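PDB 3R4S: botulinum neurotoxin type C1 from Clostridium botulinum, which enters neurons by binding gangliosides through its receptor-binding domain and, as a metalloendopeptidase, acts inside them to block neurotransmitter release. Local coordinates for residues 288-293 with 306-311; 369-374 with 422-427; 387-392 with 402-407. All coordinates share one frame; numbering follows the deposited sequence.

In the fold
All three interactions lie in the C-terminal receptor-binding domain, of the beta-trefoil class, and involve strands of one antiparallel sheet. Interactions 1 and 2 touch: Phe310 and Ile288 of the first meet Ile371 and Phe426 of the second in a shared apolar core. Interaction 1 is a regular strand pair, apolar on one face and, on the other, part of a sialic acid pocket. Interaction 2 is a buried, irregular crossing of strands, held by a few polar bonds and a water. Interaction 3, nested between the segments of interaction 2, is a partly exposed hairpin with charged and amide groups near its tip, and it touches interaction 2 where Pro406 packs on Trp424.

Interaction 1: residues 288-293 with 306-311; sequences IIIKRI and DILYFD. With SIA (N-acetyl-alpha-neuraminic acid), chain D.
Ile290 lays its CG1 beside the ring of Phe310, 3.9 Å from CE1, the two side chains running in the same direction from a non-hydrogen-bonded pair of antiparallel strands. Its CG2 meets CD2 of Leu308 at 3.8 Å, and Ile288 adds its CD1 to the Phe310 ring. Branched and aromatic hydrocarbons suit this buried face, which looks into the core of the domain. The hydrogen-bonded pairs Ile289-Asp311 and Lys291-Tyr309 join the backbones, and where the chain turns a corner at Ile293, its N adds a bond to Ile307 O.

On the other face the chemistry turns polar. Lys291 CB sits over one face of the Tyr309 ring, 3.5 Å from its centroid and 22° off the normal, a CH-pi contact, while Ile293 CG1 meets the ring at its edge. With chi1 at 64°, Tyr309 CG lies between its own backbone N and carbonyl carbon, which brings the ring across to Lys291. The lysine chain bends at chi2 and chi3, passing CG within 3.3 Å of Asp311 OD2 before NZ turns off to a hydrogen bond with Asn249; NZ and Asp311 OD2 stay 4.9 Å apart.

At the outer edge Tyr309 OH donates to O1A of the sialic acid at 2.7 Å, and Asp311 OD2 lies 2.7 Å from that same O1A. Asn320, Gln346 and Thr347 bind the sugar as well. So close an approach of two acid groups suggests that one of them holds a proton, with the nearby lysine perhaps easing the remaining negative charge.

Interaction 2: residues 369-374 with 422-427; sequences SQIFKS and THWGFV
Ser369 and Trp424 hold the tight part of this crossing. Trp424 N donates to Ser369 O at 2.9 Å, and the carbonyl O of Trp424 accepts from Ser369 OG at 3.0 Å as well as, weakly, from Ser369 N. Chi1 of 61° places the serine OG between its backbone N and carbonyl carbon, where it can reach that oxygen; a small hydroxyl suits the spot, for the edge of the Phe426 ring comes up to the same OG at CE2. Nearby, Ile371 CD1 packs against Trp424 CB (3.9 Å) and meets the edge of the Phe426 ring at CZ (4.0 Å).

The side toward Thr422 and the partly exposed His423 relies on polar bonds and a water rather than on close hydrocarbon packing. The water bridges the two segments, accepting from Ile371 N at 2.8 Å and donating to Thr422 O, at the rim of the indole. Gln370 stretches beyond CG to give NE2 to Thr422 OG1 at 2.9 Å, nearly in the plane of its amide and near the edge of the His423 ring; NE2 also reaches Leu417 O, and the threonine hydroxyl in turn hydrogen-bonds to Ser419 O.

The N-to-C directions of the two strand segments make an angle of 112°, so they do not run on as a regular pair. Strand 251-256 brings Met254 against Ile371, Trp424 and Phe426, while strands 356-362 and 381-392 flank 367-374 in the sheet.

Interaction 3: residues 387-392 with 402-407; sequences IGTYRF and NYLVPT
Ile387 stands with CG1 anti to its backbone N (chi1 -172°), which carries CG1 across toward the partner strand, 3.8 Å from Leu404 CD1. Gly388 follows, in a hydrogen-bonded pair with Val405: its N donates to Val405 O at 3.1 Å and its O accepts from Val405 N at 2.9 Å. Having no side chain, it lets the ring of Tyr390 lean back close over its backbone. Thr389, on the same face as Ile387, rests OG1 against Leu404 CD1 and CG2 against Asn402 CB at 3.7 Å, while a water links its carbonyl O to Asn402 OD1; a threonine, half polar and half apolar, suits this exposed place.

Tyr390 pairs with Tyr403 through two backbone bonds. CE2 of its ring lies 3.6 Å from Thr407 CG2, the two side chains at about a right angle, and its hydroxyl shares a water with Thr407 OG1. Arg391 bends at chi2 so that Asn402 comes over one face of the guanidinium, the amide carbon 3.6 Å above the plane and the two planes 50° apart. Asp331 secures both, by a salt bridge to Arg391 NE and a hydrogen bond from Asn402 ND2. Phe392 finally turns inward, its CE2 3.6 Å from Val405 CG1 and its CB against Tyr403 CD2, whose ring continues to a hydroxyl bonded to Asp397.

The side chain of Tyr403 is about 10 Å from the bound N-acetyl-beta-neuraminic acid. Antiparallel neighbours crossing at 138° and joined by a short connection form a twisted beta hairpin, a basic element of the beta-trefoil.

Interaction 1: residues 288-293 with 306-311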
loop_
_atom_site.group_PDB
_atom_site.type_symbol
_atom_site.label_atom_id
_atom_site.label_comp_id
_atom_site.label_asym_id
_atom_site.label_seq_id
_atom_site.Cartn_x
_atom_site.Cartn_y
_atom_site.Cartn_z
ATOM N N ILE A 288 8.636 0.612 -17.287
ATOM C CA ILE A 288 8.963 -0.780 -17.578
ATOM C C ILE A 288 7.695 -1.606 -17.667
ATOM O O ILE A 288 6.642 -1.219 -17.148
ATOM C CB ILE A 288 9.915 -1.411 -16.524
ATOM C CG1 ILE A 288 9.250 -1.485 -15.156
ATOM C CG2 ILE A 288 11.233 -0.628 -16.430
ATOM C CD1 ILE A 288 8.323 -2.670 -14.963
ATOM N N ILE A 289 7.804 -2.747 -18.333
ATOM C CA ILE A 289 6.747 -3.736 -18.339
ATOM C C ILE A 289 7.396 -5.037 -17.898
ATOM O O ILE A 289 8.478 -5.378 -18.375
ATOM C CB ILE A 289 6.142 -3.910 -19.750
ATOM C CG1 ILE A 289 5.451 -2.616 -20.190
ATOM C CG2 ILE A 289 5.176 -5.091 -19.771
ATOM C CD1 ILE A 289 4.862 -2.675 -21.596
ATOM N N ILE A 290 6.745 -5.747 -16.984
ATOM C CA ILE A 290 7.276 -6.999 -16.457
ATOM C C ILE A 290 6.769 -8.168 -17.287
ATOM O O ILE A 290 5.574 -8.264 -17.553
ATOM C CB ILE A 290 6.839 -7.203 -14.986
ATOM C CG1 ILE A 290 7.099 -5.930 -14.165
ATOM C CG2 ILE A 290 7.549 -8.402 -14.369
ATOM C CD1 ILE A 290 6.515 -5.961 -12.777
ATOM N N LYS A 291 7.669 -9.059 -17.692
ATOM C CA LYS A 291 7.271 -10.209 -18.510
ATOM C C LYS A 291 7.567 -11.514 -17.787
ATOM O O LYS A 291 8.664 -11.711 -17.263
ATOM C CB LYS A 291 7.999 -10.210 -19.862
ATOM C CG LYS A 291 7.934 -8.888 -20.600
ATOM C CD LYS A 291 6.517 -8.543 -21.038
ATOM C CE LYS A 291 5.984 -9.538 -22.069
ATOM N NZ LYS A 291 4.595 -9.171 -22.527
ATOM N N ARG A 292 6.599 -12.419 -17.792
ATOM C CA ARG A 292 6.745 -13.678 -17.076
ATOM C C ARG A 292 7.526 -14.734 -17.859
ATOM O O ARG A 292 7.321 -14.925 -19.054
ATOM C CB ARG A 292 5.373 -14.231 -16.696
ATOM C CG ARG A 292 5.427 -15.465 -15.777
ATOM C CD ARG A 292 4.014 -15.966 -15.430
ATOM N NE ARG A 292 3.304 -16.391 -16.630
ATOM C CZ ARG A 292 2.033 -16.111 -16.905
ATOM N NH1 ARG A 292 1.294 -15.394 -16.062
ATOM N NH2 ARG A 292 1.496 -16.551 -18.035
ATOM N N ILE A 293 8.429 -15.417 -17.169
ATOM C CA ILE A 293 9.109 -16.580 -17.722
ATOM C C ILE A 293 8.544 -17.826 -17.052
ATOM O O ILE A 293 8.173 -18.785 -17.721
ATOM C CB ILE A 293 10.623 -16.514 -17.485
ATOM C CG1 ILE A 293 11.257 -15.445 -18.386
ATOM C CG2 ILE A 293 11.266 -17.873 -17.739
ATOM C CD1 ILE A 293 12.718 -15.194 -18.070
ATOM N N ASP A 306 8.670 -16.090 -8.810
ATOM C CA ASP A 306 8.480 -16.039 -10.262
ATOM C C ASP A 306 9.789 -15.649 -10.949
ATOM O O ASP A 306 10.561 -14.856 -10.410
ATOM C CB ASP A 306 7.368 -15.052 -10.643
ATOM C CG ASP A 306 5.974 -15.634 -10.445
ATOM O OD1 ASP A 306 5.880 -16.774 -9.937
ATOM O OD2 ASP A 306 4.973 -14.955 -10.789
ATOM N N ILE A 307 10.045 -16.244 -12.115
ATOM C CA ILE A 307 11.194 -15.907 -12.950
ATOM C C ILE A 307 10.665 -14.996 -14.045
ATOM O O ILE A 307 9.614 -15.267 -14.629
ATOM C CB ILE A 307 11.802 -17.153 -13.624
ATOM C CG1 ILE A 307 12.059 -18.260 -12.600
ATOM C CG2 ILE A 307 13.084 -16.786 -14.401
ATOM C CD1 ILE A 307 12.951 -17.851 -11.475
ATOM N N LEU A 308 11.382 -13.918 -14.332
ATOM C CA LEU A 308 10.825 -12.897 -15.202
ATOM C C LEU A 308 11.921 -12.034 -15.814
ATOM O O LEU A 308 13.108 -12.220 -15.525
ATOM C CB LEU A 308 9.800 -12.053 -14.414
ATOM C CG LEU A 308 10.269 -11.466 -13.075
ATOM C CD1 LEU A 308 11.205 -10.289 -13.307
ATOM C CD2 LEU A 308 9.105 -11.027 -12.184
ATOM N N TYR A 309 11.529 -11.107 -16.683
ATOM C CA TYR A 309 12.465 -10.121 -17.215
ATOM C C TYR A 309 11.708 -8.820 -17.415
ATOM O O TYR A 309 10.491 -8.782 -17.242
ATOM C CB TYR A 309 13.115 -10.604 -18.523
ATOM C CG TYR A 309 12.141 -10.790 -19.672
ATOM C CD1 TYR A 309 11.891 -9.761 -20.574
ATOM C CD2 TYR A 309 11.476 -11.998 -19.856
ATOM C CE1 TYR A 309 11.006 -9.934 -21.641
ATOM C CE2 TYR A 309 10.587 -12.184 -20.913
ATOM C CZ TYR A 309 10.353 -11.148 -21.802
ATOM O OH TYR A 309 9.459 -11.325 -22.847
ATOM N N PHE A 310 12.418 -7.752 -17.763
ATOM C CA PHE A 310 11.796 -6.436 -17.885
ATOM C C PHE A 310 11.997 -5.830 -19.279
ATOM O O PHE A 310 13.107 -5.849 -19.808
ATOM C CB PHE A 310 12.391 -5.480 -16.840
ATOM C CG PHE A 310 12.228 -5.949 -15.409
ATOM C CD1 PHE A 310 11.065 -5.676 -14.699
ATOM C CD2 PHE A 310 13.253 -6.641 -14.769
ATOM C CE1 PHE A 310 10.914 -6.106 -13.373
ATOM C CE2 PHE A 310 13.121 -7.062 -13.445
ATOM C CZ PHE A 310 11.943 -6.800 -12.749
ATOM N N ASP A 311 10.927 -5.272 -19.847
ATOM C CA ASP A 311 10.990 -4.507 -21.094
ATOM C C ASP A 311 10.900 -3.021 -20.822
ATOM O O ASP A 311 10.179 -2.588 -19.917
ATOM C CB ASP A 311 9.828 -4.873 -22.012
ATOM C CG ASP A 311 9.948 -6.262 -22.567
ATOM O OD1 ASP A 311 11.082 -6.795 -22.582
ATOM O OD2 ASP A 311 8.911 -6.818 -22.980
HETATM C C1 SIA D . 8.225 -9.186 -25.278
HETATM C C2 SIA D . 8.139 -10.487 -26.046
HETATM C C3 SIA D . 7.505 -10.286 -27.425
HETATM C C4 SIA D . 8.444 -9.667 -28.446
HETATM C C5 SIA D . 9.786 -10.375 -28.428
HETATM C C6 SIA D . 10.338 -10.347 -27.007
HETATM C C7 SIA D . 11.723 -10.974 -26.879
HETATM C C8 SIA D . 12.189 -10.930 -25.425
HETATM C C9 SIA D . 13.666 -11.297 -25.316
HETATM C C10 SIA D . 11.301 -10.018 -30.280
HETATM C C11 SIA D . 12.189 -9.056 -31.025
HETATM N N5 SIA D . 10.662 -9.526 -29.215
HETATM O O1A SIA D . 9.076 -9.105 -24.353
HETATM O O1B SIA D . 7.449 -8.245 -25.572
HETATM O O2 SIA D . 7.327 -11.384 -25.280
HETATM O O4 SIA D . 7.875 -9.787 -29.752
HETATM O O6 SIA D . 9.448 -11.050 -26.138
HETATM O O7 SIA D . 11.664 -12.344 -27.301
HETATM O O8 SIA D . 11.963 -9.621 -24.869
HETATM O O9 SIA D . 14.422 -10.188 -25.811
HETATM O O10 SIA D . 11.172 -11.185 -30.624
#

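Interaction 2: residues 369-374 with 422-427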
loop_
_atom_site.group_PDB
_atom_site.type_symbol
_atom_site.label_atom_id
_atom_site.label_comp_id
_atom_site.label_asym_id
_atom_site.label_seq_id
_atom_site.Cartn_x
_atom_site.Cartn_y
_atom_site.Cartn_z
ATOM N N SER A 369 9.748 -4.681 -3.431
ATOM C CA SER A 369 10.226 -6.003 -3.779
ATOM C C SER A 369 11.739 -6.041 -3.765
ATOM O O SER A 369 12.413 -5.008 -3.727
ATOM C CB SER A 369 9.719 -6.399 -5.174
ATOM O OG SER A 369 10.203 -5.482 -6.163
ATOM N N GLN A 370 12.270 -7.252 -3.778
ATOM C CA GLN A 370 13.680 -7.458 -4.013
ATOM C C GLN A 370 13.780 -8.269 -5.288
ATOM O O GLN A 370 12.925 -9.123 -5.566
ATOM C CB GLN A 370 14.349 -8.173 -2.844
ATOM C CG GLN A 370 14.495 -7.294 -1.605
ATOM C CD GLN A 370 15.288 -7.976 -0.510
ATOM O OE1 GLN A 370 14.977 -9.092 -0.130
ATOM N NE2 GLN A 370 16.331 -7.309 -0.011
ATOM N N ILE A 371 14.801 -7.970 -6.083
ATOM C CA ILE A 371 14.917 -8.563 -7.407
ATOM C C ILE A 371 16.303 -9.151 -7.558
ATOM O O ILE A 371 17.315 -8.462 -7.401
ATOM C CB ILE A 371 14.625 -7.526 -8.495
ATOM C CG1 ILE A 371 13.265 -6.870 -8.234
ATOM C CG2 ILE A 371 14.663 -8.177 -9.888
ATOM C CD1 ILE A 371 13.012 -5.612 -9.068
ATOM N N PHE A 372 16.336 -10.447 -7.821
ATOM C CA PHE A 372 17.566 -11.197 -7.795
ATOM C C PHE A 372 17.913 -11.647 -9.204
ATOM O O PHE A 372 17.031 -12.063 -9.960
ATOM C CB PHE A 372 17.398 -12.427 -6.903
ATOM C CG PHE A 372 17.132 -12.096 -5.457
ATOM C CD1 PHE A 372 18.181 -12.012 -4.546
ATOM C CD2 PHE A 372 15.841 -11.843 -5.017
ATOM C CE1 PHE A 372 17.943 -11.700 -3.217
ATOM C CE2 PHE A 372 15.587 -11.534 -3.683
ATOM C CZ PHE A 372 16.637 -11.465 -2.781
ATOM N N LYS A 373 19.197 -11.566 -9.546
ATOM C CA LYS A 373 19.688 -12.093 -10.818
ATOM C C LYS A 373 19.605 -13.612 -10.806
ATOM O O LYS A 373 20.068 -14.260 -9.866
ATOM C CB LYS A 373 21.125 -11.653 -11.078
ATOM C CG LYS A 373 21.624 -12.070 -12.468
ATOM C CD LYS A 373 20.934 -11.253 -13.577
ATOM C CE LYS A 373 21.235 -11.825 -14.970
ATOM N NZ LYS A 373 20.487 -13.100 -15.214
ATOM N N SER A 374 19.006 -14.177 -11.849
ATOM C CA SER A 374 18.654 -15.585 -11.851
ATOM C C SER A 374 18.976 -16.232 -13.187
ATOM O O SER A 374 19.065 -15.543 -14.194
ATOM C CB SER A 374 17.151 -15.713 -11.589
ATOM O OG SER A 374 16.711 -17.061 -11.628
ATOM N N THR A 422 18.003 -2.073 -1.903
ATOM C CA THR A 422 17.633 -3.209 -2.747
ATOM C C THR A 422 16.122 -3.339 -2.874
ATOM O O THR A 422 15.615 -4.333 -3.411
ATOM C CB THR A 422 18.180 -4.554 -2.214
ATOM O OG1 THR A 422 17.560 -4.878 -0.955
ATOM C CG2 THR A 422 19.691 -4.498 -2.045
ATOM N N HIS A 423 15.408 -2.343 -2.357
ATOM C CA HIS A 423 13.953 -2.359 -2.370
ATOM C C HIS A 423 13.425 -1.565 -3.554
ATOM O O HIS A 423 13.727 -0.379 -3.702
ATOM C CB HIS A 423 13.380 -1.794 -1.059
ATOM C CG HIS A 423 13.727 -2.601 0.151
ATOM N ND1 HIS A 423 13.132 -2.392 1.391
ATOM C CD2 HIS A 423 14.593 -3.625 0.338
ATOM C CE1 HIS A 423 13.621 -3.237 2.265
ATOM N NE2 HIS A 423 14.519 -4.007 1.652
ATOM N N TRP A 424 12.618 -2.228 -4.377
ATOM C CA TRP A 424 12.097 -1.645 -5.606
ATOM C C TRP A 424 10.581 -1.596 -5.592
ATOM O O TRP A 424 9.931 -2.610 -5.339
ATOM C CB TRP A 424 12.558 -2.489 -6.809
ATOM C CG TRP A 424 14.042 -2.502 -6.944
ATOM C CD1 TRP A 424 14.910 -3.447 -6.451
ATOM C CD2 TRP A 424 14.850 -1.513 -7.590
ATOM N NE1 TRP A 424 16.213 -3.110 -6.772
ATOM C CE2 TRP A 424 16.201 -1.925 -7.466
ATOM C CE3 TRP A 424 14.564 -0.322 -8.269
ATOM C CZ2 TRP A 424 17.254 -1.184 -7.988
ATOM C CZ3 TRP A 424 15.614 0.414 -8.787
ATOM C CH2 TRP A 424 16.942 -0.022 -8.650
ATOM N N GLY A 425 10.025 -0.428 -5.886
ATOM C CA GLY A 425 8.586 -0.270 -5.986
ATOM C C GLY A 425 8.147 -0.089 -7.424
ATOM O O GLY A 425 8.938 0.275 -8.294
ATOM N N PHE A 426 6.871 -0.331 -7.678
ATOM C CA PHE A 426 6.323 -0.220 -9.018
ATOM C C PHE A 426 5.055 0.598 -8.986
ATOM O O PHE A 426 4.032 0.125 -8.486
ATOM C CB PHE A 426 6.025 -1.614 -9.579
ATOM C CG PHE A 426 7.254 -2.433 -9.804
ATOM C CD1 PHE A 426 7.998 -2.277 -10.967
ATOM C CD2 PHE A 426 7.690 -3.331 -8.848
ATOM C CE1 PHE A 426 9.158 -3.010 -11.181
ATOM C CE2 PHE A 426 8.852 -4.077 -9.053
ATOM C CZ PHE A 426 9.583 -3.921 -10.218
ATOM N N VAL A 427 5.127 1.822 -9.508
ATOM C CA VAL A 427 3.975 2.720 -9.527
ATOM C C VAL A 427 3.197 2.594 -10.831
ATOM O O VAL A 427 3.730 2.865 -11.901
ATOM C CB VAL A 427 4.383 4.183 -9.355
ATOM C CG1 VAL A 427 3.145 5.053 -9.280
ATOM C CG2 VAL A 427 5.238 4.361 -8.113
HETATM O O HOH W 1 16.621 -6.086 -5.113
#

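Interaction 3: residues 387-392 with 402-407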
loop_
_atom_site.group_PDB
_atom_site.type_symbol
_atom_site.label_atom_id
_atom_site.label_comp_id
_atom_site.label_asym_id
_atom_site.label_seq_id
_atom_site.Cartn_x
_atom_site.Cartn_y
_atom_site.Cartn_z
ATOM N N ILE A 387 21.458 -0.144 -6.311
ATOM C CA ILE A 387 21.576 1.142 -6.972
ATOM C C ILE A 387 22.815 1.835 -6.405
ATOM O O ILE A 387 23.163 1.636 -5.238
ATOM C CB ILE A 387 20.318 1.997 -6.718
ATOM C CG1 ILE A 387 20.333 3.267 -7.564
ATOM C CG2 ILE A 387 20.169 2.334 -5.223
ATOM C CD1 ILE A 387 19.000 4.020 -7.560
ATOM N N GLY A 388 23.497 2.627 -7.228
ATOM C CA GLY A 388 24.641 3.383 -6.752
ATOM C C GLY A 388 25.202 4.372 -7.766
ATOM O O GLY A 388 24.739 4.455 -8.912
ATOM N N THR A 389 26.216 5.118 -7.342
ATOM C CA THR A 389 26.808 6.151 -8.182
ATOM C C THR A 389 28.134 5.670 -8.757
ATOM O O THR A 389 29.064 5.388 -8.013
ATOM C CB THR A 389 27.032 7.434 -7.377
ATOM O OG1 THR A 389 25.763 7.937 -6.946
ATOM C CG2 THR A 389 27.744 8.504 -8.224
ATOM N N TYR A 390 28.207 5.557 -10.080
ATOM C CA TYR A 390 29.419 5.073 -10.738
ATOM C C TYR A 390 29.844 5.945 -11.925
ATOM O O TYR A 390 29.058 6.748 -12.438
ATOM C CB TYR A 390 29.242 3.613 -11.161
ATOM C CG TYR A 390 28.931 2.705 -9.992
ATOM C CD1 TYR A 390 29.947 2.078 -9.286
ATOM C CD2 TYR A 390 27.615 2.493 -9.582
ATOM C CE1 TYR A 390 29.664 1.257 -8.202
ATOM C CE2 TYR A 390 27.322 1.671 -8.496
ATOM C CZ TYR A 390 28.350 1.055 -7.817
ATOM O OH TYR A 390 28.070 0.240 -6.754
ATOM N N ARG A 391 31.093 5.783 -12.350
ATOM C CA ARG A 391 31.668 6.622 -13.406
ATOM C C ARG A 391 31.500 5.999 -14.789
ATOM O O ARG A 391 31.920 4.871 -15.022
ATOM C CB ARG A 391 33.152 6.872 -13.131
ATOM C CG ARG A 391 33.424 7.809 -11.971
ATOM C CD ARG A 391 33.791 9.205 -12.473
ATOM N NE ARG A 391 33.914 10.147 -11.369
ATOM C CZ ARG A 391 33.928 11.470 -11.493
ATOM N NH1 ARG A 391 33.826 12.042 -12.692
ATOM N NH2 ARG A 391 34.041 12.226 -10.405
ATOM N N PHE A 392 30.884 6.741 -15.703
ATOM C CA PHE A 392 30.678 6.277 -17.071
ATOM C C PHE A 392 31.030 7.384 -18.061
ATOM O O PHE A 392 31.125 8.560 -17.703
ATOM C CB PHE A 392 29.205 5.927 -17.332
ATOM C CG PHE A 392 28.671 4.769 -16.530
ATOM C CD1 PHE A 392 28.630 3.488 -17.076
ATOM C CD2 PHE A 392 28.159 4.967 -15.258
ATOM C CE1 PHE A 392 28.109 2.423 -16.348
ATOM C CE2 PHE A 392 27.631 3.909 -14.531
ATOM C CZ PHE A 392 27.608 2.641 -15.068
ATOM N N ASN A 402 29.923 10.926 -13.012
ATOM C CA ASN A 402 29.114 10.172 -12.074
ATOM C C ASN A 402 27.640 10.126 -12.479
ATOM O O ASN A 402 27.036 11.160 -12.760
ATOM C CB ASN A 402 29.245 10.770 -10.675
ATOM C CG ASN A 402 30.477 10.278 -9.950
ATOM O OD1 ASN A 402 30.930 9.155 -10.171
ATOM N ND2 ASN A 402 31.021 11.110 -9.070
ATOM N N TYR A 403 27.080 8.918 -12.522
ATOM C CA TYR A 403 25.648 8.734 -12.726
ATOM C C TYR A 403 25.098 7.792 -11.664
ATOM O O TYR A 403 25.792 6.883 -11.210
ATOM C CB TYR A 403 25.352 8.145 -14.109
ATOM C CG TYR A 403 25.781 9.014 -15.276
ATOM C CD1 TYR A 403 24.907 9.941 -15.836
ATOM C CD2 TYR A 403 27.054 8.901 -15.818
ATOM C CE1 TYR A 403 25.292 10.739 -16.906
ATOM C CE2 TYR A 403 27.451 9.688 -16.887
ATOM C CZ TYR A 403 26.569 10.606 -17.423
ATOM O OH TYR A 403 26.952 11.402 -18.474
ATOM N N LEU A 404 23.843 8.012 -11.282
ATOM C CA LEU A 404 23.141 7.103 -10.380
ATOM C C LEU A 404 22.471 6.050 -11.251
ATOM O O LEU A 404 21.615 6.383 -12.067
ATOM C CB LEU A 404 22.103 7.877 -9.555
ATOM C CG LEU A 404 21.334 7.120 -8.459
ATOM C CD1 LEU A 404 22.287 6.530 -7.429
ATOM C CD2 LEU A 404 20.348 8.054 -7.790
ATOM N N VAL A 405 22.864 4.787 -11.086
ATOM C CA VAL A 405 22.466 3.727 -12.009
ATOM C C VAL A 405 21.998 2.481 -11.260
ATOM O O VAL A 405 22.445 2.235 -10.140
ATOM C CB VAL A 405 23.647 3.322 -12.923
ATOM C CG1 VAL A 405 24.136 4.528 -13.715
ATOM C CG2 VAL A 405 24.805 2.727 -12.101
ATOM N N PRO A 406 21.093 1.691 -11.874
ATOM C CA PRO A 406 20.743 0.418 -11.242
ATOM C C PRO A 406 21.879 -0.570 -11.424
ATOM O O PRO A 406 22.590 -0.533 -12.442
ATOM C CB PRO A 406 19.499 -0.031 -12.023
ATOM C CG PRO A 406 19.703 0.527 -13.391
ATOM C CD PRO A 406 20.419 1.865 -13.178
ATOM N N THR A 407 22.073 -1.437 -10.439
ATOM C CA THR A 407 23.164 -2.410 -10.491
ATOM C C THR A 407 22.719 -3.784 -10.025
ATOM O O THR A 407 21.651 -3.938 -9.406
ATOM C CB THR A 407 24.328 -2.013 -9.559
ATOM O OG1 THR A 407 23.853 -1.966 -8.203
ATOM C CG2 THR A 407 24.917 -0.649 -9.948
HETATM O O HOH W 2 25.417 -0.576 -6.209
HETATM O O HOH W 3 31.500 7.317 -8.131
#